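Glyoxalase-related enzyme, AraC type (Clostridium phytofermentans, PDB 3BT3) is of unknown function but belongs to the vicinal oxygen chelate superfamily, related to glyoxalase and bleomycin resistance proteins, and is possibly part of a transcription regulator. Local coordinates at residues V26-K30 with T133-C137; G44-D48 with C62-S68; D53-D59 with H82-G86; I101-H105 with I116-Y120. All coordinates share one frame; numbering follows the deposited sequence.

Contact 1. Residues V26-K30 with T133-C137; sequences VYFTK and TTDGC
Three side chains of residues 133-137 gather round the phenol oxygen of Tyr27, which reaches across from strand 26-29. Tyr27 OH accepts from Thr133 OG1 at 2.8 Å, the two side chains running in from opposite directions, and donates to Asp135 OD1 at 2.7 Å. That carboxylate oxygen lies in the plane of the phenol ring, at its edge, and is met on its anti lone pair, with the two planes turned 66° apart. CG of Tyr27 is anti to the backbone N (chi1 -175°), which carries the hydroxyl out to the turn.

Thr133 OG1 is itself fixed by its own segment: it accepts from Asp135 N at 3.1 Å, an ST turn set on the type I turn from Thr133 to Gly136. Asp135 OD1 is also bonded to Thr35 of helix 32-41, whose hydroxyl bonds Thr29 OG1 as well.

A sulfur-aromatic contact adds to these: Cys137 SG stands 3.6 Å from Tyr27 CZ, obliquely placed against the ring.

The contact joins the outermost strand, within this chain, of the 26-29, 81-85, 58-64, 46-52 sheet to the loop between strands 126-132 and 138-144 of the other sheet. A buried polar chain runs from Asp135 N through Thr133 and Tyr27 to the carboxylate. Serving as both donor and acceptor, the phenol hydroxyl has its rotation fixed, and it shares Asp135 OD1 with Thr35.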
loop_
_atom_site.group_PDB
_atom_site.type_symbol
_atom_site.label_atom_id
_atom_site.label_comp_id
_atom_site.label_asym_id
_atom_site.label_seq_id
_atom_site.Cartn_x
_atom_site.Cartn_y
_atom_site.Cartn_z
ATOM N N VAL A 26 3.080 -2.151 1.177
ATOM C CA VAL A 26 4.185 -3.063 1.456
ATOM C C VAL A 26 4.714 -3.697 0.175
ATOM O O VAL A 26 3.974 -3.880 -0.789
ATOM C CB VAL A 26 3.768 -4.187 2.408
ATOM C CG1 VAL A 26 3.444 -3.599 3.771
ATOM C CG2 VAL A 26 2.580 -4.959 1.823
ATOM N N TYR A 27 5.995 -4.043 0.175
ATOM C CA TYR A 27 6.634 -4.635 -0.997
ATOM C C TYR A 27 7.686 -5.654 -0.531
ATOM O O TYR A 27 8.537 -5.337 0.294
ATOM C CB TYR A 27 7.282 -3.507 -1.798
ATOM C CG TYR A 27 7.893 -3.896 -3.114
ATOM C CD1 TYR A 27 7.341 -3.451 -4.319
ATOM C CD2 TYR A 27 9.050 -4.676 -3.163
ATOM C CE1 TYR A 27 7.934 -3.769 -5.538
ATOM C CE2 TYR A 27 9.645 -4.998 -4.368
ATOM C CZ TYR A 27 9.087 -4.543 -5.551
ATOM O OH TYR A 27 9.692 -4.850 -6.742
ATOM N N PHE A 28 7.638 -6.873 -1.046
ATOM C CA PHE A 28 8.605 -7.874 -0.611
ATOM C C PHE A 28 9.710 -8.152 -1.619
ATOM O O PHE A 28 9.470 -8.188 -2.817
ATOM C CB PHE A 28 7.865 -9.163 -0.236
ATOM C CG PHE A 28 6.932 -8.985 0.921
ATOM C CD1 PHE A 28 7.402 -9.050 2.228
ATOM C CD2 PHE A 28 5.603 -8.637 0.705
ATOM C CE1 PHE A 28 6.559 -8.757 3.305
ATOM C CE2 PHE A 28 4.761 -8.344 1.765
ATOM C CZ PHE A 28 5.239 -8.403 3.071
ATOM N N THR A 29 10.928 -8.345 -1.125
ATOM C CA THR A 29 12.063 -8.604 -2.005
ATOM C C THR A 29 13.123 -9.516 -1.400
ATOM O O THR A 29 13.398 -9.451 -0.203
ATOM C CB THR A 29 12.751 -7.275 -2.440
ATOM O OG1 THR A 29 13.952 -7.559 -3.170
ATOM C CG2 THR A 29 13.107 -6.443 -1.230
ATOM N N LYS A 30 13.719 -10.353 -2.248
ATOM C CA LYS A 30 14.782 -11.274 -1.835
ATOM C C LYS A 30 16.154 -10.587 -1.818
ATOM O O LYS A 30 17.083 -11.082 -1.193
ATOM C CB LYS A 30 14.834 -12.491 -2.764
ATOM C CG LYS A 30 13.609 -13.384 -2.688
ATOM C CD LYS A 30 13.352 -13.873 -1.261
ATOM C CE LYS A 30 14.476 -14.771 -0.748
ATOM N NZ LYS A 30 14.601 -16.040 -1.534
ATOM N N THR A 133 8.477 -4.662 -12.255
ATOM C CA THR A 133 9.710 -4.317 -11.550
ATOM C C THR A 133 10.774 -5.373 -11.746
ATOM O O THR A 133 10.513 -6.422 -12.334
ATOM C CB THR A 133 9.490 -4.162 -10.029
ATOM O OG1 THR A 133 9.204 -5.444 -9.440
ATOM C CG2 THR A 133 8.353 -3.217 -9.763
ATOM N N THR A 134 11.969 -5.092 -11.234
ATOM C CA THR A 134 13.094 -6.019 -11.339
ATOM C C THR A 134 12.788 -7.283 -10.551
ATOM O O THR A 134 13.441 -8.301 -10.731
ATOM C CB THR A 134 14.412 -5.405 -10.775
ATOM O OG1 THR A 134 15.510 -6.281 -11.051
ATOM C CG2 THR A 134 14.322 -5.223 -9.266
ATOM N N ASP A 135 11.789 -7.208 -9.677
ATOM C CA ASP A 135 11.415 -8.349 -8.854
ATOM C C ASP A 135 10.243 -9.127 -9.427
ATOM O O ASP A 135 9.880 -10.173 -8.903
ATOM C CB ASP A 135 11.074 -7.871 -7.442
ATOM C CG ASP A 135 12.252 -7.206 -6.760
ATOM O OD1 ASP A 135 12.150 -6.020 -6.376
ATOM O OD2 ASP A 135 13.291 -7.878 -6.616
ATOM N N GLY A 136 9.642 -8.606 -10.492
ATOM C CA GLY A 136 8.515 -9.287 -11.100
ATOM C C GLY A 136 7.124 -8.745 -10.790
ATOM O O GLY A 136 6.182 -9.086 -11.497
ATOM N N CYS A 137 6.978 -7.915 -9.759
ATOM C CA CYS A 137 5.665 -7.368 -9.418
ATOM C C CYS A 137 5.233 -6.366 -10.459
ATOM O O CYS A 137 6.055 -5.824 -11.208
ATOM C CB CYS A 137 5.661 -6.616 -8.085
ATOM S SG CYS A 137 6.878 -7.090 -6.904
#

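Contact 2. Residues G44-D48 with C62-S68; sequences GWSGD and CVFDYPS
Gly44 O, Ser46 OG and Asp65 O meet at one water, which is hydrogen-bonded to all three and lies 3.0 Å from Ser46 OG, at the open end of the hairpin, away from the turn. Beside it Ser46 N donates to Phe64 O at 2.9 Å in a nearly straight bond (175° at the hydrogen), and Phe64 N returns the bond to Ser46 O. Asp48 and Cys62 make the next hydrogen-bonded pair of this antiparallel hairpin, joined by Asp48 N to Cys62 O at 3.1 Å and by the reverse bond. Between them lies the non-hydrogen-bonded pair Gly47-Val63, with alpha carbons only 4.2 Å apart; Val63 CG1 packs against Gly47 CA.

On the sheet face shared by Ser46 and Phe64, the phenyl ring folds back over its partner strand, so that Ser46 O lies over one ring face and Phe64 CE1 comes to 3.7 Å from Ser46 CB.

The indole of Trp45 lies against the chain as it leaves the other strand. Asp65 CA stands over the five-membered ring, 3.9 Å from its centroid, in a CH-pi contact, while CE3 touches Val63 CG2.

Helix 32-41 packs on Val63 through Val36 and Phe39, strand 81-85 adds Phe81 and Leu83, and Tyr18 of the second subunit bonds Trp45 NE1.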
loop_
_atom_site.group_PDB
_atom_site.type_symbol
_atom_site.label_atom_id
_atom_site.label_comp_id
_atom_site.label_asym_id
_atom_site.label_seq_id
_atom_site.Cartn_x
_atom_site.Cartn_y
_atom_site.Cartn_z
ATOM N N GLY A 44 13.378 6.841 -11.021
ATOM C CA GLY A 44 13.878 8.103 -10.504
ATOM C C GLY A 44 13.488 8.373 -9.059
ATOM O O GLY A 44 13.413 9.524 -8.636
ATOM N N TRP A 45 13.232 7.313 -8.301
ATOM C CA TRP A 45 12.870 7.444 -6.893
ATOM C C TRP A 45 14.119 7.420 -6.003
ATOM O O TRP A 45 15.240 7.304 -6.487
ATOM C CB TRP A 45 11.947 6.296 -6.484
ATOM C CG TRP A 45 10.562 6.389 -7.022
ATOM C CD1 TRP A 45 10.176 6.927 -8.220
ATOM C CD2 TRP A 45 9.374 5.866 -6.416
ATOM N NE1 TRP A 45 8.823 6.767 -8.394
ATOM C CE2 TRP A 45 8.307 6.116 -7.303
ATOM C CE3 TRP A 45 9.108 5.206 -5.207
ATOM C CZ2 TRP A 45 6.995 5.728 -7.024
ATOM C CZ3 TRP A 45 7.806 4.821 -4.928
ATOM C CH2 TRP A 45 6.764 5.084 -5.835
ATOM N N SER A 46 13.915 7.529 -4.697
ATOM C CA SER A 46 15.015 7.497 -3.748
ATOM C C SER A 46 14.776 6.367 -2.769
ATOM O O SER A 46 13.641 5.939 -2.576
ATOM C CB SER A 46 15.117 8.825 -2.998
ATOM O OG SER A 46 15.590 9.844 -3.859
ATOM N N GLY A 47 15.837 5.875 -2.151
ATOM C CA GLY A 47 15.657 4.788 -1.216
ATOM C C GLY A 47 16.739 4.692 -0.173
ATOM O O GLY A 47 17.778 5.339 -0.271
ATOM N N ASP A 48 16.488 3.875 0.837
ATOM C CA ASP A 48 17.452 3.689 1.899
ATOM C C ASP A 48 17.156 2.402 2.637
ATOM O O ASP A 48 16.007 2.097 2.947
ATOM C CB ASP A 48 17.422 4.882 2.861
ATOM C CG ASP A 48 18.457 4.768 3.965
ATOM O OD1 ASP A 48 18.152 4.152 5.009
ATOM O OD2 ASP A 48 19.584 5.283 3.785
ATOM N N CYS A 62 13.007 1.267 2.537
ATOM C CA CYS A 62 11.889 1.859 1.848
ATOM C C CYS A 62 12.321 2.697 0.676
ATOM O O CYS A 62 13.495 3.040 0.545
ATOM C CB CYS A 62 11.055 2.700 2.814
ATOM S SG CYS A 62 11.944 4.070 3.517
ATOM N N VAL A 63 11.360 2.989 -0.191
ATOM C CA VAL A 63 11.587 3.814 -1.359
ATOM C C VAL A 63 10.452 4.829 -1.432
ATOM O O VAL A 63 9.325 4.545 -1.042
ATOM C CB VAL A 63 11.636 2.969 -2.666
ATOM C CG1 VAL A 63 12.872 2.105 -2.654
ATOM C CG2 VAL A 63 10.385 2.099 -2.797
ATOM N N PHE A 64 10.761 6.021 -1.917
ATOM C CA PHE A 64 9.773 7.075 -2.025
ATOM C C PHE A 64 10.075 7.917 -3.248
ATOM O O PHE A 64 11.231 7.984 -3.696
ATOM C CB PHE A 64 9.775 7.936 -0.757
ATOM C CG PHE A 64 11.059 7.866 0.025
ATOM C CD1 PHE A 64 12.215 8.479 -0.446
ATOM C CD2 PHE A 64 11.116 7.163 1.227
ATOM C CE1 PHE A 64 13.417 8.394 0.265
ATOM C CE2 PHE A 64 12.308 7.071 1.945
ATOM C CZ PHE A 64 13.464 7.687 1.462
ATOM N N ASP A 65 9.033 8.549 -3.788
ATOM C CA ASP A 65 9.173 9.367 -4.982
ATOM C C ASP A 65 9.890 10.698 -4.768
ATOM O O ASP A 65 10.526 11.202 -5.683
ATOM C CB ASP A 65 7.804 9.593 -5.635
ATOM C CG ASP A 65 6.776 10.158 -4.669
ATOM O OD1 ASP A 65 6.375 9.449 -3.713
ATOM O OD2 ASP A 65 6.368 11.319 -4.869
ATOM N N TYR A 66 9.806 11.257 -3.566
ATOM C CA TYR A 66 10.477 12.526 -3.270
ATOM C C TYR A 66 11.931 12.335 -2.828
ATOM O O TYR A 66 12.397 11.207 -2.695
ATOM C CB TYR A 66 9.694 13.307 -2.200
ATOM C CG TYR A 66 9.002 12.452 -1.158
ATOM C CD1 TYR A 66 9.607 12.174 0.070
ATOM C CD2 TYR A 66 7.738 11.910 -1.409
ATOM C CE1 TYR A 66 8.963 11.369 1.030
ATOM C CE2 TYR A 66 7.092 11.106 -0.466
ATOM C CZ TYR A 66 7.705 10.838 0.748
ATOM O OH TYR A 66 7.060 10.026 1.658
ATOM N N PRO A 67 12.670 13.442 -2.615
ATOM C CA PRO A 67 14.076 13.383 -2.187
ATOM C C PRO A 67 14.216 12.931 -0.736
ATOM O O PRO A 67 13.247 12.961 0.023
ATOM C CB PRO A 67 14.560 14.820 -2.375
ATOM C CG PRO A 67 13.638 15.369 -3.428
ATOM C CD PRO A 67 12.311 14.821 -2.994
ATOM N N SER A 68 15.427 12.529 -0.356
ATOM C CA SER A 68 15.708 12.062 1.003
ATOM C C SER A 68 15.398 13.119 2.064
ATOM O O SER A 68 15.018 12.788 3.191
ATOM C CB SER A 68 17.175 11.638 1.122
ATOM O OG SER A 68 17.481 10.600 0.206
HETATM O O HOH W 1 13.539 10.824 -5.848
#

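Contact 3. Residues D53-D59 with H82-G86; sequences DDEGFGD and HLFKG
Lys85 bends at chi2, chi3 and chi4 (-129°, -68° and -59°), curling its ammonium group in between Asp53 and Asp59, whose carboxylates it bridges. NZ donates to Asp59 OD1 at 2.7 Å and to Asp53 OD2 at 2.9 Å, making a three-residue salt-bridge network. The two acids are met differently: Asp59 lies alongside the lysine, pointing the same way, and is approached on the syn side of OD1, whereas Asp53 crosses it at about a right angle and is approached on the anti side of OD2. Both approaches are well out of the carboxylate planes. Farther back on the lysine, CG rests 3.6 Å from Gly58 O.

Asp53 opens the type I turn to Gly56 at the tip of the hairpin of strands 46-52 and 58-64. Its other oxygen, OD1, accepts from Phe57 N at 2.8 Å and weakly from Glu55 N, so one carboxylate braces the turn and pairs with the lysine of the neighbouring strand.

Backbone bonding between the strands is slight here. Lys85 N reaches Asp59 O at 3.3 Å, and Phe84 CA makes a CA-H...O contact with the same carbonyl. On the other side of strand 81-85, Phe84 bonds through its backbone to Tyr27 and Thr29, and its ring meets Phe95 of the second subunit edge-to-face.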
loop_
_atom_site.group_PDB
_atom_site.type_symbol
_atom_site.label_atom_id
_atom_site.label_comp_id
_atom_site.label_asym_id
_atom_site.label_seq_id
_atom_site.Cartn_x
_atom_site.Cartn_y
_atom_site.Cartn_z
ATOM N N ASP A 53 20.796 -8.160 7.272
ATOM C CA ASP A 53 20.935 -9.437 7.969
ATOM C C ASP A 53 22.415 -9.767 8.157
ATOM O O ASP A 53 23.282 -8.979 7.785
ATOM C CB ASP A 53 20.229 -10.569 7.206
ATOM C CG ASP A 53 20.814 -10.813 5.816
ATOM O OD1 ASP A 53 21.936 -10.346 5.521
ATOM O OD2 ASP A 53 20.144 -11.496 5.016
ATOM N N ASP A 54 22.709 -10.927 8.732
ATOM C CA ASP A 54 24.097 -11.299 8.966
ATOM C C ASP A 54 24.897 -11.495 7.680
ATOM O O ASP A 54 26.127 -11.453 7.693
ATOM C CB ASP A 54 24.180 -12.553 9.853
ATOM C CG ASP A 54 23.037 -13.534 9.612
ATOM O OD1 ASP A 54 21.868 -13.190 9.911
ATOM O OD2 ASP A 54 23.310 -14.656 9.126
ATOM N N GLU A 55 24.200 -11.679 6.566
ATOM C CA GLU A 55 24.864 -11.879 5.288
ATOM C C GLU A 55 24.984 -10.601 4.450
ATOM O O GLU A 55 25.494 -10.631 3.332
ATOM C CB GLU A 55 24.142 -12.991 4.521
ATOM C CG GLU A 55 24.242 -14.339 5.241
ATOM C CD GLU A 55 23.415 -15.446 4.602
ATOM O OE1 GLU A 55 23.565 -15.679 3.381
ATOM O OE2 GLU A 55 22.623 -16.095 5.329
ATOM N N GLY A 56 24.521 -9.480 4.998
ATOM C CA GLY A 56 24.624 -8.209 4.294
ATOM C C GLY A 56 23.411 -7.715 3.519
ATOM O O GLY A 56 23.426 -6.612 2.975
ATOM N N PHE A 57 22.356 -8.518 3.464
ATOM C CA PHE A 57 21.152 -8.141 2.735
ATOM C C PHE A 57 20.176 -7.332 3.586
ATOM O O PHE A 57 20.131 -7.473 4.805
ATOM C CB PHE A 57 20.484 -9.402 2.202
ATOM C CG PHE A 57 21.276 -10.083 1.129
ATOM C CD1 PHE A 57 21.087 -9.749 -0.209
ATOM C CD2 PHE A 57 22.260 -11.013 1.456
ATOM C CE1 PHE A 57 21.866 -10.328 -1.206
ATOM C CE2 PHE A 57 23.049 -11.598 0.462
ATOM C CZ PHE A 57 22.850 -11.255 -0.869
ATOM N N GLY A 58 19.395 -6.482 2.939
ATOM C CA GLY A 58 18.442 -5.672 3.672
ATOM C C GLY A 58 17.233 -6.426 4.186
ATOM O O GLY A 58 16.642 -7.213 3.457
ATOM N N ASP A 59 16.877 -6.198 5.450
ATOM C CA ASP A 59 15.701 -6.829 6.055
ATOM C C ASP A 59 14.563 -5.825 5.979
ATOM O O ASP A 59 13.407 -6.187 5.795
ATOM C CB ASP A 59 15.925 -7.159 7.536
ATOM C CG ASP A 59 16.786 -8.380 7.748
ATOM O OD1 ASP A 59 16.563 -9.397 7.049
ATOM O OD2 ASP A 59 17.675 -8.326 8.629
ATOM N N HIS A 82 7.190 0.251 1.711
ATOM C CA HIS A 82 8.002 -0.276 2.800
ATOM C C HIS A 82 8.579 -1.531 2.162
ATOM O O HIS A 82 7.850 -2.262 1.503
ATOM C CB HIS A 82 7.150 -0.690 3.998
ATOM C CG HIS A 82 6.611 0.456 4.792
ATOM N ND1 HIS A 82 5.286 0.835 4.751
ATOM C CD2 HIS A 82 7.220 1.300 5.659
ATOM C CE1 HIS A 82 5.102 1.865 5.559
ATOM N NE2 HIS A 82 6.259 2.165 6.122
ATOM N N LEU A 83 9.873 -1.771 2.332
ATOM C CA LEU A 83 10.504 -2.959 1.757
ATOM C C LEU A 83 10.890 -3.952 2.854
ATOM O O LEU A 83 11.586 -3.592 3.809
ATOM C CB LEU A 83 11.755 -2.564 0.968
ATOM C CG LEU A 83 11.581 -1.459 -0.089
ATOM C CD1 LEU A 83 12.948 -0.937 -0.525
ATOM C CD2 LEU A 83 10.816 -1.994 -1.281
ATOM N N PHE A 84 10.428 -5.193 2.702
ATOM C CA PHE A 84 10.696 -6.286 3.637
ATOM C C PHE A 84 11.324 -7.459 2.876
ATOM O O PHE A 84 11.058 -7.648 1.688
ATOM C CB PHE A 84 9.389 -6.779 4.272
ATOM C CG PHE A 84 8.666 -5.741 5.069
ATOM C CD1 PHE A 84 9.086 -5.414 6.358
ATOM C CD2 PHE A 84 7.574 -5.072 4.530
ATOM C CE1 PHE A 84 8.424 -4.431 7.101
ATOM C CE2 PHE A 84 6.908 -4.091 5.264
ATOM C CZ PHE A 84 7.337 -3.768 6.553
ATOM N N LYS A 85 12.139 -8.255 3.565
ATOM C CA LYS A 85 12.766 -9.418 2.941
ATOM C C LYS A 85 11.701 -10.500 2.763
ATOM O O LYS A 85 10.945 -10.791 3.691
ATOM C CB LYS A 85 13.889 -9.967 3.823
ATOM C CG LYS A 85 15.090 -10.467 3.041
ATOM C CD LYS A 85 15.508 -11.875 3.437
ATOM C CE LYS A 85 16.075 -11.933 4.833
ATOM N NZ LYS A 85 17.253 -11.043 4.961
ATOM N N GLY A 86 11.635 -11.087 1.570
ATOM C CA GLY A 86 10.661 -12.134 1.320
ATOM C C GLY A 86 10.411 -12.391 -0.152
ATOM O O GLY A 86 11.014 -11.749 -1.010
#

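Contact 4. Residues I101-H105 with I116-Y120; sequences IDALH and ISDIY
The first turn of helix 101-110 packs against the loop that returns to strand 120-122, within the connection between strand 92-99 and the rest of its mixed sheet. Ile119 and His105 make most of the contact. The CD1 end of Ile119 fits against the start of the helix, 3.6 Å from Ile101 CG1 and 3.5 Å from Ile101 O, the two isoleucines sliding past each other in opposite directions. His105 CB closes over the same methyl from one turn later.

His105 turns its ring away from its own backbone N (chi1 -170°) and thereby extends it to the loop, where Ile116 CG1 lies 3.5 Å from His105 CD2, obliquely to the ring. Ser117 O stands in the ring plane at its edge. A water, also in that plane, is hydrogen-bonded to His105 NE2 at 3.1 Å; it donates to Ile116 O at 2.9 Å and weakly to Asp118 OD1.

Asp102 OD1 comes near Ile119 CD1, but its OD2 forms a salt bridge with Arg127 of strand 126-132. Ile116 continues onto Cys129 and Ile131 of that strand. Packing of Ile101, Ile116 and Ile119 with the His105 side chain does most of the holding, and the water adds a polar link between the imidazole and the loop.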
loop_
_atom_site.group_PDB
_atom_site.type_symbol
_atom_site.label_atom_id
_atom_site.label_comp_id
_atom_site.label_asym_id
_atom_site.label_seq_id
_atom_site.Cartn_x
_atom_site.Cartn_y
_atom_site.Cartn_z
ATOM N N ILE A 101 1.864 11.288 -16.959
ATOM C CA ILE A 101 1.978 9.894 -17.355
ATOM C C ILE A 101 2.871 9.713 -18.583
ATOM O O ILE A 101 3.563 8.704 -18.710
ATOM C CB ILE A 101 0.577 9.281 -17.622
ATOM C CG1 ILE A 101 0.701 7.782 -17.870
ATOM C CG2 ILE A 101 -0.074 9.935 -18.822
ATOM C CD1 ILE A 101 1.259 7.031 -16.704
ATOM N N ASP A 102 2.863 10.687 -19.484
ATOM C CA ASP A 102 3.695 10.598 -20.679
ATOM C C ASP A 102 5.157 10.762 -20.286
ATOM O O ASP A 102 6.025 10.061 -20.789
ATOM C CB ASP A 102 3.292 11.676 -21.682
ATOM C CG ASP A 102 1.857 11.521 -22.141
ATOM O OD1 ASP A 102 1.588 10.591 -22.938
ATOM O OD2 ASP A 102 1.000 12.321 -21.693
ATOM N N ALA A 103 5.421 11.699 -19.382
ATOM C CA ALA A 103 6.777 11.929 -18.917
ATOM C C ALA A 103 7.296 10.657 -18.243
ATOM O O ALA A 103 8.444 10.274 -18.448
ATOM C CB ALA A 103 6.815 13.105 -17.939
ATOM N N LEU A 104 6.458 9.999 -17.445
ATOM C CA LEU A 104 6.892 8.775 -16.778
ATOM C C LEU A 104 7.334 7.710 -17.773
ATOM O O LEU A 104 8.432 7.168 -17.670
ATOM C CB LEU A 104 5.779 8.186 -15.907
ATOM C CG LEU A 104 6.075 6.769 -15.392
ATOM C CD1 LEU A 104 7.300 6.797 -14.518
ATOM C CD2 LEU A 104 4.894 6.229 -14.606
ATOM N N HIS A 105 6.470 7.413 -18.734
ATOM C CA HIS A 105 6.760 6.397 -19.733
ATOM C C HIS A 105 8.071 6.668 -20.468
ATOM O O HIS A 105 8.880 5.758 -20.691
ATOM C CB HIS A 105 5.605 6.322 -20.721
ATOM C CG HIS A 105 5.680 5.151 -21.645
ATOM N ND1 HIS A 105 6.563 5.092 -22.701
ATOM C CD2 HIS A 105 4.989 3.989 -21.667
ATOM C CE1 HIS A 105 6.410 3.943 -23.334
ATOM N NE2 HIS A 105 5.461 3.254 -22.727
ATOM N N ILE A 116 7.472 -2.136 -19.795
ATOM C CA ILE A 116 6.495 -1.115 -19.451
ATOM C C ILE A 116 5.462 -1.190 -20.576
ATOM O O ILE A 116 5.816 -1.114 -21.746
ATOM C CB ILE A 116 7.146 0.293 -19.432
ATOM C CG1 ILE A 116 6.084 1.389 -19.541
ATOM C CG2 ILE A 116 8.103 0.439 -20.595
ATOM C CD1 ILE A 116 5.137 1.454 -18.386
ATOM N N SER A 117 4.196 -1.367 -20.228
ATOM C CA SER A 117 3.143 -1.451 -21.232
ATOM C C SER A 117 2.916 -0.076 -21.839
ATOM O O SER A 117 3.389 0.926 -21.307
ATOM C CB SER A 117 1.833 -1.923 -20.595
ATOM O OG SER A 117 1.250 -0.876 -19.844
ATOM N N ASP A 118 2.202 -0.028 -22.956
ATOM C CA ASP A 118 1.898 1.250 -23.585
ATOM C C ASP A 118 0.831 1.949 -22.745
ATOM O O ASP A 118 0.150 1.316 -21.941
ATOM C CB ASP A 118 1.372 1.043 -25.015
ATOM C CG ASP A 118 2.487 0.777 -26.030
ATOM O OD1 ASP A 118 3.316 1.689 -26.273
ATOM O OD2 ASP A 118 2.531 -0.343 -26.587
ATOM N N ILE A 119 0.708 3.259 -22.916
ATOM C CA ILE A 119 -0.299 4.034 -22.201
ATOM C C ILE A 119 -1.642 3.857 -22.914
ATOM O O ILE A 119 -1.726 3.980 -24.134
ATOM C CB ILE A 119 0.058 5.532 -22.192
ATOM C CG1 ILE A 119 1.316 5.762 -21.351
ATOM C CG2 ILE A 119 -1.121 6.349 -21.657
ATOM C CD1 ILE A 119 1.731 7.219 -21.234
ATOM N N TYR A 120 -2.693 3.565 -22.161
ATOM C CA TYR A 120 -4.006 3.381 -22.766
ATOM C C TYR A 120 -5.113 3.937 -21.877
ATOM O O TYR A 120 -4.922 4.122 -20.678
ATOM C CB TYR A 120 -4.232 1.901 -23.050
ATOM C CG TYR A 120 -4.241 1.048 -21.816
ATOM C CD1 TYR A 120 -5.405 0.906 -21.056
ATOM C CD2 TYR A 120 -3.098 0.364 -21.413
ATOM C CE1 TYR A 120 -5.432 0.096 -19.927
ATOM C CE2 TYR A 120 -3.111 -0.449 -20.281
ATOM C CZ TYR A 120 -4.285 -0.581 -19.544
ATOM O OH TYR A 120 -4.318 -1.404 -18.439
HETATM O O HOH W 2 5.406 0.482 -24.157
#

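Contacts 1, 2 and 3 all reach the sheet of strands 26-29, 81-85, 58-64 and 46-52, while contact 4 belongs to the other sheet and its helix, its centre about 31 Å from that of contact 3. Contact 1 is the buried one, and it alone ties one sheet to the loop of the other, by directed hydrogen bonds; the rest are partly buried. Contacts 2 and 3 share strand 58-64 and meet where Val63 packs on Leu83, but paired backbone bonds at one end give way to salt bridges at the other. Contact 3 touches contact 1 through Thr29 and Phe84. Contact 4 relies mainly on apolar packing and water.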